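Local atomic coordinates of heme oxygenase (mycobilin-producing) (Mycobacterium tuberculosis, PDB entry 6PLE), a protein that catalyses the oxidative breakdown of heme to mycobilin with release of iron, using an electron donor such as ascorbate. Residues I6-V11 with R50-T55. The protein carries 1 engineered substitution. Residues are numbered along the deposited sequence; the frame is centred on the assembly and turned at random.
Sequences INAIEV and RYFVVT. With BLA (biliverdine IX alpha), chain C.
Ile-6 meets Phe-52 and Val-54 where strands 3-9 and 51-57 run antiparallel as the central pair of the sheet, in the ferredoxin-like fold of a dimeric alpha/beta-barrel protein. The beta-branched Ile-6 suits an extended chain: its CG2, anti to the backbone N, reaches Phe-52 CD2 at 3.6 Å, while CG1 lies alongside Val-54 CG1.

Asn-7 and Val-53 form a hydrogen-bonded pair, each N donating to the other's O at 3.0 Å, with both side chains on the face that bears biliverdin. Among the pocket residues of the two segments, Asn-7 alone has a side-chain amide. Its ND2, carried off the strand by a trans chi1 of 173°, donates to biliverdin OB over 2.9 Å in a nearly straight bond (166° at the hydrogen), while Val-53 CG1 packs against C4B, the carbon that carries OB.

Ala-8 returns to the Phe-52 face. Its small methyl meets two large neighbours, touching Phe-52 CE1 and lying over one face of the Arg-50 guanidinium, whose NH2 forms a salt bridge with Glu-48.

Ile-9 pairs with Tyr-51: its N donates to Tyr-51 O at 2.8 Å, whereas the return bond from Tyr-51 N to Ile-9 O is weak. Ile-9 CD1 extends from the sheet to biliverdin C3D at 3.6 Å, giving the tetrapyrrole an apolar surface, and also touches Val-53 CG2. Beyond it, the aliphatic part of Glu-10 runs beside that of Arg-50. Tyr-51 packs on Leu-19 of helix 16-24 and bonds through OH to Glu-20; Val-11 CG2 reaches the edge of the Tyr-51 ring, 3.6 Å from Tyr-51 CD1.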
loop_
_atom_site.group_PDB
_atom_site.type_symbol
_atom_site.label_atom_id
_atom_site.label_comp_id
_atom_site.label_asym_id
_atom_site.label_seq_id
_atom_site.Cartn_x
_atom_site.Cartn_y
_atom_site.Cartn_z
ATOM N N ILE A 6 14.174 5.655 6.331
ATOM C CA ILE A 6 13.406 6.789 6.813
ATOM C C ILE A 6 12.104 6.842 6.044
ATOM O O ILE A 6 12.100 6.699 4.814
ATOM C CB ILE A 6 14.188 8.100 6.683
ATOM C CG1 ILE A 6 15.391 8.045 7.638
ATOM C CG2 ILE A 6 13.259 9.269 6.966
ATOM C CD1 ILE A 6 16.066 9.381 7.834
ATOM N N ASN A 7 11.000 7.029 6.767
ATOM C CA ASN A 7 9.665 7.075 6.178
ATOM C C ASN A 7 9.072 8.451 6.457
ATOM O O ASN A 7 8.718 8.769 7.596
ATOM C CB ASN A 7 8.783 5.940 6.722
ATOM C CG ASN A 7 7.328 6.037 6.265
ATOM O OD1 ASN A 7 6.961 6.870 5.425
ATOM N ND2 ASN A 7 6.485 5.173 6.827
ATOM N N ALA A 8 8.964 9.270 5.422
ATOM C CA ALA A 8 8.358 10.587 5.583
ATOM C C ALA A 8 6.848 10.438 5.455
ATOM O O ALA A 8 6.320 10.295 4.355
ATOM C CB ALA A 8 8.930 11.571 4.571
ATOM N N ILE A 9 6.144 10.431 6.582
ATOM C CA ILE A 9 4.699 10.238 6.586
ATOM C C ILE A 9 4.007 11.593 6.515
ATOM O O ILE A 9 4.368 12.520 7.249
ATOM C CB ILE A 9 4.257 9.446 7.829
ATOM C CG1 ILE A 9 4.868 8.038 7.814
ATOM C CG2 ILE A 9 2.759 9.336 7.873
ATOM C CD1 ILE A 9 4.245 7.078 8.834
ATOM N N GLU A 10 3.019 11.715 5.626
ATOM C CA GLU A 10 2.230 12.932 5.487
ATOM C C GLU A 10 0.912 12.777 6.229
ATOM O O GLU A 10 0.224 11.767 6.076
ATOM C CB GLU A 10 1.970 13.272 4.021
ATOM C CG GLU A 10 3.210 13.268 3.125
ATOM C CD GLU A 10 2.876 13.200 1.632
ATOM O OE1 GLU A 10 3.787 12.900 0.830
ATOM O OE2 GLU A 10 1.704 13.439 1.253
ATOM N N VAL A 11 0.565 13.784 7.022
ATOM C CA VAL A 11 -0.608 13.762 7.887
ATOM C C VAL A 11 -1.294 15.108 7.743
ATOM O O VAL A 11 -0.638 16.151 7.874
ATOM C CB VAL A 11 -0.238 13.509 9.357
ATOM C CG1 VAL A 11 -0.019 12.020 9.613
ATOM C CG2 VAL A 11 1.001 14.313 9.737
ATOM N N ARG A 50 6.177 16.742 7.733
ATOM C CA ARG A 50 6.006 15.301 7.704
ATOM C C ARG A 50 6.612 14.654 8.948
ATOM O O ARG A 50 7.696 15.048 9.387
ATOM C CB ARG A 50 6.681 14.725 6.456
ATOM C CG ARG A 50 5.852 14.797 5.201
ATOM C CD ARG A 50 6.710 14.420 4.013
ATOM N NE ARG A 50 7.955 15.183 4.014
ATOM C CZ ARG A 50 8.983 14.924 3.213
ATOM N NH1 ARG A 50 8.913 13.921 2.344
ATOM N NH2 ARG A 50 10.078 15.663 3.277
ATOM N N TYR A 51 5.913 13.655 9.508
ATOM C CA TYR A 51 6.514 12.802 10.534
ATOM C C TYR A 51 7.601 11.955 9.907
ATOM O O TYR A 51 7.447 11.437 8.799
ATOM C CB TYR A 51 5.470 11.902 11.197
ATOM C CG TYR A 51 4.722 12.622 12.254
ATOM C CD1 TYR A 51 3.769 13.549 11.913
ATOM C CD2 TYR A 51 5.030 12.446 13.603
ATOM C CE1 TYR A 51 3.098 14.261 12.880
ATOM C CE2 TYR A 51 4.371 13.157 14.577
ATOM C CZ TYR A 51 3.409 14.070 14.205
ATOM O OH TYR A 51 2.732 14.794 15.145
ATOM N N PHE A 52 8.726 11.836 10.595
ATOM C CA PHE A 52 9.766 10.932 10.136
ATOM C C PHE A 52 9.761 9.716 11.035
ATOM O O PHE A 52 9.634 9.852 12.253
ATOM C CB PHE A 52 11.129 11.601 10.118
ATOM C CG PHE A 52 11.365 12.424 8.892
ATOM C CD1 PHE A 52 10.309 13.082 8.278
ATOM C CD2 PHE A 52 12.636 12.548 8.351
ATOM C CE1 PHE A 52 10.509 13.845 7.158
ATOM C CE2 PHE A 52 12.843 13.316 7.223
ATOM C CZ PHE A 52 11.779 13.967 6.626
ATOM N N VAL A 53 9.826 8.539 10.423
ATOM C CA VAL A 53 10.086 7.285 11.110
ATOM C C VAL A 53 11.492 6.885 10.740
ATOM O O VAL A 53 11.740 6.485 9.599
ATOM C CB VAL A 53 9.110 6.168 10.713
ATOM C CG1 VAL A 53 9.225 5.016 11.724
ATOM C CG2 VAL A 53 7.671 6.665 10.580
ATOM N N VAL A 54 12.407 6.939 11.697
ATOM C CA VAL A 54 13.794 6.549 11.471
ATOM C C VAL A 54 14.005 5.185 12.104
ATOM O O VAL A 54 13.811 5.028 13.312
ATOM C CB VAL A 54 14.774 7.578 12.053
ATOM C CG1 VAL A 54 16.153 7.251 11.640
ATOM C CG2 VAL A 54 14.384 8.991 11.622
ATOM N N THR A 55 14.381 4.199 11.289
ATOM C CA THR A 55 14.573 2.815 11.718
ATOM C C THR A 55 15.972 2.367 11.325
ATOM O O THR A 55 16.402 2.618 10.201
ATOM C CB THR A 55 13.533 1.875 11.070
ATOM O OG1 THR A 55 13.909 1.592 9.713
ATOM C CG2 THR A 55 12.164 2.511 11.044
HETATM C CHA BLA C . 1.919 3.834 10.829
HETATM N NA BLA C . 3.939 2.325 11.347
HETATM C C1A BLA C . 2.778 2.907 11.701
HETATM C C2A BLA C . 2.472 2.563 12.975
HETATM C C3A BLA C . 3.468 1.746 13.420
HETATM C C4A BLA C . 4.385 1.599 12.390
HETATM C CMA BLA C . 3.562 1.124 14.808
HETATM C CAA BLA C . 1.202 3.087 13.654
HETATM C CBA BLA C . 0.025 2.116 13.449
HETATM C CGA BLA C . -0.899 2.581 12.319
HETATM O O1A BLA C . -1.413 3.729 12.290
HETATM O O2A BLA C . -1.170 1.783 11.396
HETATM C CHB BLA C . 5.716 0.802 12.321
HETATM N NB BLA C . 6.331 2.248 10.285
HETATM C C1B BLA C . 6.580 1.155 11.349
HETATM C C2B BLA C . 7.945 0.617 11.042
HETATM C C3B BLA C . 8.481 1.301 9.912
HETATM C C4B BLA C . 7.541 2.328 9.375
HETATM C CMB BLA C . 8.673 -0.499 11.814
HETATM O OB BLA C . 7.681 3.044 8.448
HETATM C CAB BLA C . 9.841 1.039 9.287
HETATM C CBB BLA C . 10.042 -0.074 8.610
HETATM N NC BLA C . 5.030 1.195 7.564
HETATM C C1C BLA C . 6.232 0.291 7.218
HETATM C C2C BLA C . 6.670 0.670 5.843
HETATM C C3C BLA C . 5.843 1.720 5.339
HETATM C C4C BLA C . 4.797 2.093 6.338
HETATM C CMC BLA C . 7.841 0.015 5.106
HETATM O OC BLA C . 6.709 -0.544 7.910
HETATM C CAC BLA C . 5.919 2.424 3.978
HETATM C CBC BLA C . 6.984 3.082 3.598
HETATM C CHD BLA C . 3.905 3.056 6.146
HETATM N ND BLA C . 3.205 3.143 8.714
HETATM C C1D BLA C . 3.063 3.590 7.313
HETATM C C2D BLA C . 1.962 4.593 7.198
HETATM C C3D BLA C . 1.432 4.785 8.557
HETATM C C4D BLA C . 2.178 3.900 9.518
HETATM C CMD BLA C . 1.483 5.301 5.918
HETATM C CAD BLA C . 0.285 5.665 9.025
HETATM C CBD BLA C . -0.857 4.668 9.247
HETATM C CGD BLA C . -2.165 5.392 9.527
HETATM O O1D BLA C . -2.612 6.214 8.692
HETATM O O2D BLA C . -2.793 5.155 10.591
#